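Local coordinates for protein NAD-dependent aldehyde dehydrogenase (Sinorhizobium meliloti, PDB 3U4J) that probably oxidises aldehydes with NAD or NADP as acceptor, as a tetrameric member of the aldehyde dehydrogenase family that also binds calcium, at residues A[152-162]-A[486-497]; A[274-282]-A[413-423]. All coordinates share one frame; numbering follows the deposited sequence.

Contact 1: residues A[152-162]-A[486-497]; sequences DRLGLVLREPV and DEYSQFKGVHVT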
# COMPACT_ATOMS: atom_id res chain seq x y z
N ASP A 152 9.35 6.00 -22.82
CA ASP A 152 10.39 7.02 -22.70
C ASP A 152 10.50 7.69 -21.34
O ASP A 152 11.42 8.49 -21.12
CB ASP A 152 10.20 8.11 -23.78
CG ASP A 152 10.62 7.64 -25.17
OD1 ASP A 152 11.57 6.81 -25.28
OD2 ASP A 152 10.01 8.11 -26.17
N ARG A 153 9.55 7.39 -20.44
CA ARG A 153 9.53 7.99 -19.10
C ARG A 153 9.48 6.98 -17.95
O ARG A 153 9.10 5.82 -18.12
CB ARG A 153 8.32 8.93 -18.92
CG ARG A 153 8.28 10.19 -19.83
CD ARG A 153 7.17 11.15 -19.38
NE ARG A 153 5.83 10.57 -19.49
CZ ARG A 153 4.70 11.26 -19.41
NH1 ARG A 153 4.73 12.58 -19.21
NH2 ARG A 153 3.53 10.64 -19.54
N LEU A 154 9.85 7.46 -16.76
CA LEU A 154 9.70 6.67 -15.55
C LEU A 154 9.20 7.63 -14.48
O LEU A 154 9.74 8.72 -14.32
CB LEU A 154 11.04 6.04 -15.15
CG LEU A 154 11.12 5.23 -13.85
CD1 LEU A 154 10.12 4.07 -13.90
CD2 LEU A 154 12.58 4.74 -13.61
N GLY A 155 8.14 7.26 -13.77
CA GLY A 155 7.66 8.10 -12.68
C GLY A 155 8.22 7.58 -11.36
O GLY A 155 8.23 6.38 -11.10
N LEU A 156 8.72 8.49 -10.54
CA LEU A 156 9.19 8.15 -9.22
C LEU A 156 8.50 9.05 -8.23
O LEU A 156 8.29 10.24 -8.49
CB LEU A 156 10.70 8.36 -9.08
CG LEU A 156 11.62 7.67 -10.09
CD1 LEU A 156 13.07 8.10 -9.85
CD2 LEU A 156 11.49 6.14 -10.06
N VAL A 157 8.09 8.47 -7.12
CA VAL A 157 7.67 9.25 -5.98
C VAL A 157 8.66 8.90 -4.88
O VAL A 157 8.72 7.74 -4.44
CB VAL A 157 6.22 8.95 -5.58
CG1 VAL A 157 5.83 9.83 -4.40
CG2 VAL A 157 5.29 9.20 -6.78
N LEU A 158 9.44 9.90 -4.46
CA LEU A 158 10.43 9.70 -3.41
C LEU A 158 9.94 10.23 -2.06
O LEU A 158 9.44 11.34 -1.96
CB LEU A 158 11.77 10.36 -3.80
CG LEU A 158 12.38 9.82 -5.11
CD1 LEU A 158 13.64 10.64 -5.53
CD2 LEU A 158 12.71 8.32 -5.01
N ARG A 159 10.09 9.41 -1.03
CA ARG A 159 9.82 9.82 0.33
C ARG A 159 11.06 10.43 0.96
O ARG A 159 12.16 9.85 0.91
CB ARG A 159 9.33 8.62 1.17
CG ARG A 159 9.07 8.96 2.63
CD ARG A 159 8.83 7.70 3.46
NE ARG A 159 7.61 6.98 3.10
CZ ARG A 159 6.45 7.14 3.72
NH1 ARG A 159 6.32 8.04 4.71
NH2 ARG A 159 5.39 6.45 3.33
N GLU A 160 10.89 11.62 1.54
CA GLU A 160 11.98 12.38 2.15
C GLU A 160 11.47 12.93 3.49
O GLU A 160 10.25 12.99 3.71
CB GLU A 160 12.43 13.52 1.22
CG GLU A 160 12.90 13.06 -0.17
CD GLU A 160 13.47 14.20 -1.04
OE1 GLU A 160 13.21 15.39 -0.75
OE2 GLU A 160 14.17 13.89 -2.02
N PRO A 161 12.38 13.28 4.40
CA PRO A 161 11.91 13.81 5.67
C PRO A 161 11.41 15.25 5.53
O PRO A 161 11.89 15.97 4.65
CB PRO A 161 13.15 13.76 6.56
CG PRO A 161 14.30 13.47 5.70
CD PRO A 161 13.84 12.99 4.39
N VAL A 162 10.46 15.65 6.38
CA VAL A 162 10.00 17.05 6.41
C VAL A 162 11.15 18.01 6.86
O VAL A 162 11.22 19.12 6.37
CB VAL A 162 8.66 17.24 7.23
CG1 VAL A 162 8.84 16.97 8.68
CG2 VAL A 162 8.10 18.68 7.12
N ASP A 486 4.05 9.34 7.43
CA ASP A 486 3.59 10.25 6.38
C ASP A 486 3.48 11.67 6.93
O ASP A 486 3.77 12.64 6.22
CB ASP A 486 2.27 9.77 5.76
CG ASP A 486 2.42 8.45 4.98
OD1 ASP A 486 3.55 7.92 4.86
OD2 ASP A 486 1.40 7.93 4.50
N GLU A 487 3.08 11.81 8.20
CA GLU A 487 3.03 13.12 8.87
C GLU A 487 4.37 13.85 8.90
O GLU A 487 4.39 15.09 8.86
CB GLU A 487 2.56 13.00 10.32
CG GLU A 487 1.08 12.78 10.47
CD GLU A 487 0.23 13.86 9.80
OE1 GLU A 487 0.40 15.05 10.14
OE2 GLU A 487 -0.62 13.50 8.96
N TYR A 488 5.48 13.10 8.98
CA TYR A 488 6.84 13.68 9.05
C TYR A 488 7.66 13.45 7.80
O TYR A 488 8.88 13.57 7.83
CB TYR A 488 7.59 13.17 10.30
CG TYR A 488 6.75 13.36 11.55
CD1 TYR A 488 6.55 14.64 12.09
CD2 TYR A 488 6.10 12.28 12.16
CE1 TYR A 488 5.74 14.83 13.22
CE2 TYR A 488 5.32 12.46 13.28
CZ TYR A 488 5.13 13.73 13.80
OH TYR A 488 4.34 13.92 14.92
N SER A 489 6.98 13.15 6.70
CA SER A 489 7.61 12.96 5.39
C SER A 489 7.11 14.00 4.41
O SER A 489 6.01 14.54 4.58
CB SER A 489 7.32 11.54 4.84
OG SER A 489 8.04 10.56 5.56
N GLN A 490 7.94 14.31 3.41
CA GLN A 490 7.50 15.01 2.21
C GLN A 490 7.56 13.99 1.08
O GLN A 490 8.42 13.10 1.08
CB GLN A 490 8.44 16.18 1.86
CG GLN A 490 8.37 17.38 2.79
CD GLN A 490 7.24 18.36 2.47
OE1 GLN A 490 7.17 19.45 3.06
NE2 GLN A 490 6.34 17.99 1.55
N PHE A 491 6.68 14.11 0.11
CA PHE A 491 6.72 13.27 -1.07
C PHE A 491 7.10 14.09 -2.31
O PHE A 491 6.50 15.13 -2.58
CB PHE A 491 5.39 12.53 -1.26
CG PHE A 491 5.08 11.60 -0.10
CD1 PHE A 491 5.68 10.35 -0.03
CD2 PHE A 491 4.27 12.02 0.95
CE1 PHE A 491 5.43 9.48 1.05
CE2 PHE A 491 4.00 11.17 2.04
CZ PHE A 491 4.61 9.90 2.09
N LYS A 492 8.09 13.59 -3.04
CA LYS A 492 8.62 14.26 -4.21
C LYS A 492 8.23 13.45 -5.44
O LYS A 492 8.67 12.30 -5.60
CB LYS A 492 10.14 14.41 -4.09
CG LYS A 492 10.85 14.88 -5.35
CD LYS A 492 12.37 14.88 -5.16
CE LYS A 492 12.81 16.00 -4.26
NZ LYS A 492 14.22 15.76 -3.82
N GLY A 493 7.39 14.05 -6.29
CA GLY A 493 7.01 13.43 -7.54
C GLY A 493 8.00 13.76 -8.65
O GLY A 493 8.19 14.94 -8.96
N VAL A 494 8.60 12.74 -9.28
CA VAL A 494 9.61 12.97 -10.31
C VAL A 494 9.16 12.34 -11.61
O VAL A 494 8.96 11.12 -11.67
CB VAL A 494 11.00 12.37 -9.94
CG1 VAL A 494 12.09 12.80 -10.94
CG2 VAL A 494 11.39 12.71 -8.52
N HIS A 495 9.00 13.17 -12.64
CA HIS A 495 8.82 12.70 -13.99
C HIS A 495 10.20 12.66 -14.68
O HIS A 495 10.80 13.70 -14.93
CB HIS A 495 7.84 13.61 -14.74
CG HIS A 495 6.42 13.48 -14.28
ND1 HIS A 495 5.90 14.20 -13.22
CD2 HIS A 495 5.40 12.69 -14.72
CE1 HIS A 495 4.63 13.89 -13.05
NE2 HIS A 495 4.30 12.98 -13.95
N VAL A 496 10.67 11.45 -14.94
CA VAL A 496 11.98 11.21 -15.52
C VAL A 496 11.83 10.92 -16.99
O VAL A 496 11.26 9.91 -17.37
CB VAL A 496 12.67 9.99 -14.86
CG1 VAL A 496 14.09 9.81 -15.43
CG2 VAL A 496 12.68 10.13 -13.34
N THR A 497 12.32 11.82 -17.83
CA THR A 497 12.45 11.50 -19.24
C THR A 497 13.84 10.94 -19.54
O THR A 497 14.86 11.55 -19.22
CB THR A 497 12.07 12.71 -20.15
OG1 THR A 497 10.64 12.86 -20.12
CG2 THR A 497 12.52 12.47 -21.61
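Arg-159 and Phe-491 face each other as a non-hydrogen-bonded pair of two antiparallel strands, 153-161 and 489-497, and their side chains run side by side in the same direction. The guanidinium stands steeply against the ring, planes 77° apart, with Phe-491 CE1 over its centre, 3.7 Å from Arg-159 CZ. With CG anti to the backbone N (chi1 178°) and a bend at chi3, the arginine reaches back to the end of helix 483-487, where it grips Asp-486 end-on: NH1 and NH2 both lie 2.8 Å from the single oxygen OD1, guanidinium and carboxylate nearly coplanar. NH1 also donates to Ser-489 OG at 3.2 Å, a hydroxyl that is also hydrogen-bonded to Phe-485 O, and NE to the carbonyl of Glu-142. Replacing Arg-159 by an alanine removes the guanidinium, which is likely to leave the Asp-486 carboxylate without its charged mate and open a gap beside the Phe-491 ring.

On the other face of the ribbon Lys-492 crosses Glu-160 at a slant in a salt bridge, NZ 2.6 Å from Glu-160 OE2 on the syn side of the carboxylate. Glu-160 OE1 bonds Tyr-471 OH of a second subunit, and Lys-492 NZ also donates to Ile-449 O of that subunit. Further along this face Leu-156 CD1 leans on Val-496 CG2 at 4.1 Å, and Leu-156 meets its own counterpart in a third subunit. Paired backbone bonds run from Leu-154 with Val-496 to Glu-160 with Gln-490, and Val-162 N adds a bond to Tyr-488 O.

The two-stranded arm thus carries a salt bridge on each face, with leucines and valines gathered on that of Glu-160 and Lys-492, chemistry suited to an oligomerisation element of this family: residues 493-496 pair in parallel with a strand of the second subunit, carrying the sheet across the interface.

Contact 2: residues A[274-282]-A[413-423]; sequences KGPQIVFAD and FKTADEAVALA
Phe-280 and Phe-413 form the aromatic part of this contact, an offset edge-to-face pair in which the edge of Phe-413 is directed at the face of Phe-280. The centroids are 5.2 Å apart and the planes meet at 76°; Phe-413 CZ stands over the Phe-280 ring toward its rim, while CE1 comes within 3.6 Å of Phe-280 CE1. Phe-413 CG sits between its backbone N and carbonyl carbon (chi1 68°), a placement that turns the ring in under the helix, where Ala-419 CB lies over its centre.

Aliphatic contacts continue from the rings along the strand. Ile-278 sends its CG2 methyl to Phe-413 CE2 at 3.7 Å, the two side chains crossing at about a right angle, and the same methyl touches Ala-419 CB at 3.9 Å. One helical turn on, Ala-423 CB meets Pro-276 CG at 3.8 Å. At the start of the helix, Ala-416 CB rests 3.7 Å from Phe-280 CE1. Ala-416, Ala-419 and Ala-423 therefore make up the helix surface that meets 274-282, and their small methyls leave room for the bulkier Pro-276, Ile-278 and Phe-280.

Polar bonds do not join the two segments but shape the helix start. Thr-415 is the N-cap, its OG1 accepting from Glu-418 N at 3.1 Å, and Glu-418 OE2 in turn accepts from Lys-414 N, above the carboxylate plane.

Strand 275-279 lies between parallel strands 307-313 and 431-435, and the short helical segment runs nearly antiparallel to it (168°) over one face of the sheet. Phe-280 also packs on Thr-441 and Thr-445 of helix 439-448, and Arg-309 of strand 307-313 donates to the carbonyls of Leu-422 and Ala-423.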
# COMPACT_ATOMS: atom_id res chain seq x y z
N LYS A 274 -14.51 15.40 23.86
CA LYS A 274 -15.58 15.08 24.77
C LYS A 274 -16.16 13.71 24.39
O LYS A 274 -17.31 13.57 23.97
CB LYS A 274 -16.62 16.21 24.80
CG LYS A 274 -17.67 16.06 25.90
CD LYS A 274 -17.17 16.62 27.25
CE LYS A 274 -18.04 16.14 28.42
NZ LYS A 274 -17.67 16.87 29.67
N GLY A 275 -15.33 12.69 24.53
CA GLY A 275 -15.64 11.41 23.95
C GLY A 275 -16.78 10.70 24.66
O GLY A 275 -16.83 10.65 25.89
N PRO A 276 -17.71 10.15 23.88
CA PRO A 276 -18.81 9.39 24.45
C PRO A 276 -18.51 7.89 24.48
O PRO A 276 -17.82 7.38 23.60
CB PRO A 276 -19.95 9.68 23.47
CG PRO A 276 -19.26 9.88 22.14
CD PRO A 276 -17.85 10.34 22.42
N GLN A 277 -19.00 7.20 25.50
CA GLN A 277 -19.18 5.76 25.41
C GLN A 277 -20.68 5.46 25.30
O GLN A 277 -21.47 5.94 26.13
CB GLN A 277 -18.60 5.05 26.63
CG GLN A 277 -17.11 5.31 26.85
CD GLN A 277 -16.42 4.15 27.53
OE1 GLN A 277 -16.31 3.06 26.95
NE2 GLN A 277 -15.91 4.39 28.74
N ILE A 278 -21.06 4.67 24.31
CA ILE A 278 -22.46 4.36 24.05
C ILE A 278 -22.64 2.92 24.46
O ILE A 278 -21.93 2.05 23.96
CB ILE A 278 -22.84 4.48 22.54
CG1 ILE A 278 -22.62 5.90 21.99
CG2 ILE A 278 -24.33 4.11 22.34
CD1 ILE A 278 -21.17 6.39 22.04
N VAL A 279 -23.58 2.70 25.39
CA VAL A 279 -23.86 1.39 25.91
C VAL A 279 -25.30 1.01 25.56
O VAL A 279 -26.28 1.61 26.04
CB VAL A 279 -23.65 1.30 27.43
CG1 VAL A 279 -23.77 -0.16 27.91
CG2 VAL A 279 -22.28 1.85 27.78
N PHE A 280 -25.39 0.03 24.66
CA PHE A 280 -26.67 -0.48 24.22
C PHE A 280 -27.17 -1.52 25.16
O PHE A 280 -26.39 -2.18 25.86
CB PHE A 280 -26.55 -1.04 22.79
CG PHE A 280 -26.47 0.02 21.77
CD1 PHE A 280 -27.61 0.63 21.29
CD2 PHE A 280 -25.22 0.45 21.29
CE1 PHE A 280 -27.54 1.64 20.32
CE2 PHE A 280 -25.13 1.45 20.33
CZ PHE A 280 -26.29 2.03 19.83
N ALA A 281 -28.50 -1.68 25.16
CA ALA A 281 -29.19 -2.62 26.02
C ALA A 281 -28.64 -4.04 25.91
O ALA A 281 -28.69 -4.81 26.87
CB ALA A 281 -30.70 -2.59 25.73
N ASP A 282 -28.09 -4.41 24.75
CA ASP A 282 -27.58 -5.76 24.57
C ASP A 282 -26.08 -5.90 24.86
O ASP A 282 -25.46 -6.90 24.49
CB ASP A 282 -27.90 -6.29 23.16
CG ASP A 282 -27.26 -5.46 22.07
OD1 ASP A 282 -26.27 -4.72 22.32
OD2 ASP A 282 -27.76 -5.56 20.94
N PHE A 413 -30.62 7.38 26.06
CA PHE A 413 -31.19 7.46 24.72
C PHE A 413 -32.07 6.24 24.53
O PHE A 413 -31.96 5.26 25.26
CB PHE A 413 -30.08 7.49 23.65
CG PHE A 413 -29.31 6.20 23.53
CD1 PHE A 413 -29.73 5.20 22.68
CD2 PHE A 413 -28.15 5.99 24.29
CE1 PHE A 413 -29.03 4.00 22.57
CE2 PHE A 413 -27.44 4.80 24.19
CZ PHE A 413 -27.89 3.79 23.33
N LYS A 414 -32.95 6.30 23.54
CA LYS A 414 -33.81 5.16 23.22
C LYS A 414 -33.33 4.38 21.99
O LYS A 414 -33.38 3.15 22.01
CB LYS A 414 -35.26 5.62 23.06
CG LYS A 414 -36.32 4.50 23.14
CD LYS A 414 -37.52 4.92 24.04
CE LYS A 414 -37.86 6.43 23.87
NZ LYS A 414 -38.08 7.14 25.19
N THR A 415 -32.87 5.07 20.94
CA THR A 415 -32.55 4.37 19.67
C THR A 415 -31.10 4.58 19.22
O THR A 415 -30.48 5.56 19.58
CB THR A 415 -33.45 4.84 18.50
OG1 THR A 415 -33.11 6.20 18.19
CG2 THR A 415 -34.94 4.75 18.88
N ALA A 416 -30.58 3.67 18.41
CA ALA A 416 -29.24 3.89 17.86
C ALA A 416 -29.15 5.24 17.13
O ALA A 416 -28.17 5.97 17.32
CB ALA A 416 -28.80 2.74 16.99
N ASP A 417 -30.15 5.58 16.31
CA ASP A 417 -30.14 6.87 15.61
C ASP A 417 -29.98 8.04 16.59
O ASP A 417 -29.20 8.96 16.33
CB ASP A 417 -31.38 7.08 14.71
CG ASP A 417 -31.37 6.23 13.45
OD1 ASP A 417 -32.40 6.24 12.75
OD2 ASP A 417 -30.39 5.53 13.13
N GLU A 418 -30.69 8.00 17.73
CA GLU A 418 -30.55 9.04 18.75
C GLU A 418 -29.13 9.07 19.33
O GLU A 418 -28.57 10.13 19.57
CB GLU A 418 -31.52 8.84 19.92
CG GLU A 418 -32.93 9.30 19.65
CD GLU A 418 -33.91 8.85 20.75
OE1 GLU A 418 -35.12 8.76 20.41
OE2 GLU A 418 -33.48 8.62 21.93
N ALA A 419 -28.60 7.88 19.61
CA ALA A 419 -27.29 7.75 20.22
C ALA A 419 -26.24 8.36 19.31
O ALA A 419 -25.31 9.01 19.78
CB ALA A 419 -26.96 6.29 20.49
N VAL A 420 -26.38 8.13 18.01
CA VAL A 420 -25.46 8.72 17.03
C VAL A 420 -25.55 10.25 17.04
O VAL A 420 -24.51 10.95 17.12
CB VAL A 420 -25.63 8.16 15.61
CG1 VAL A 420 -24.80 9.00 14.59
CG2 VAL A 420 -25.19 6.70 15.58
N ALA A 421 -26.77 10.78 16.99
CA ALA A 421 -26.94 12.23 17.00
C ALA A 421 -26.37 12.85 18.30
O ALA A 421 -25.70 13.89 18.27
CB ALA A 421 -28.43 12.63 16.79
N LEU A 422 -26.61 12.22 19.44
CA LEU A 422 -26.04 12.72 20.71
C LEU A 422 -24.50 12.67 20.70
O LEU A 422 -23.82 13.66 21.08
CB LEU A 422 -26.58 11.94 21.91
CG LEU A 422 -28.04 12.24 22.27
CD1 LEU A 422 -28.56 11.27 23.34
CD2 LEU A 422 -28.22 13.68 22.77
N ALA A 423 -23.96 11.54 20.26
CA ALA A 423 -22.52 11.36 20.19
C ALA A 423 -21.87 12.44 19.35
O ALA A 423 -20.84 13.00 19.74
CB ALA A 423 -22.14 9.93 19.65

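Overall arrangement
Followed from the N terminus, the chain passes several helices and short strands before it reaches strand 153-168, whose opening half waits for its partner until strand 489-497 near the end; contact 1 therefore closes a loop of more than three hundred residues. Contact 2 is nested inside it: strand 275-279 is met by helix 416-424 after a shorter excursion of 130 residues through helices and strands of the same sheet. The two contacts belong to different mixed sheets and do not touch, their centres about 44 Å apart and their nearest atoms about 20 Å. Contact 2 ties a helix to its own sheet within one subunit, whereas contact 1 pairs two strands into an arm that also touches two other subunits.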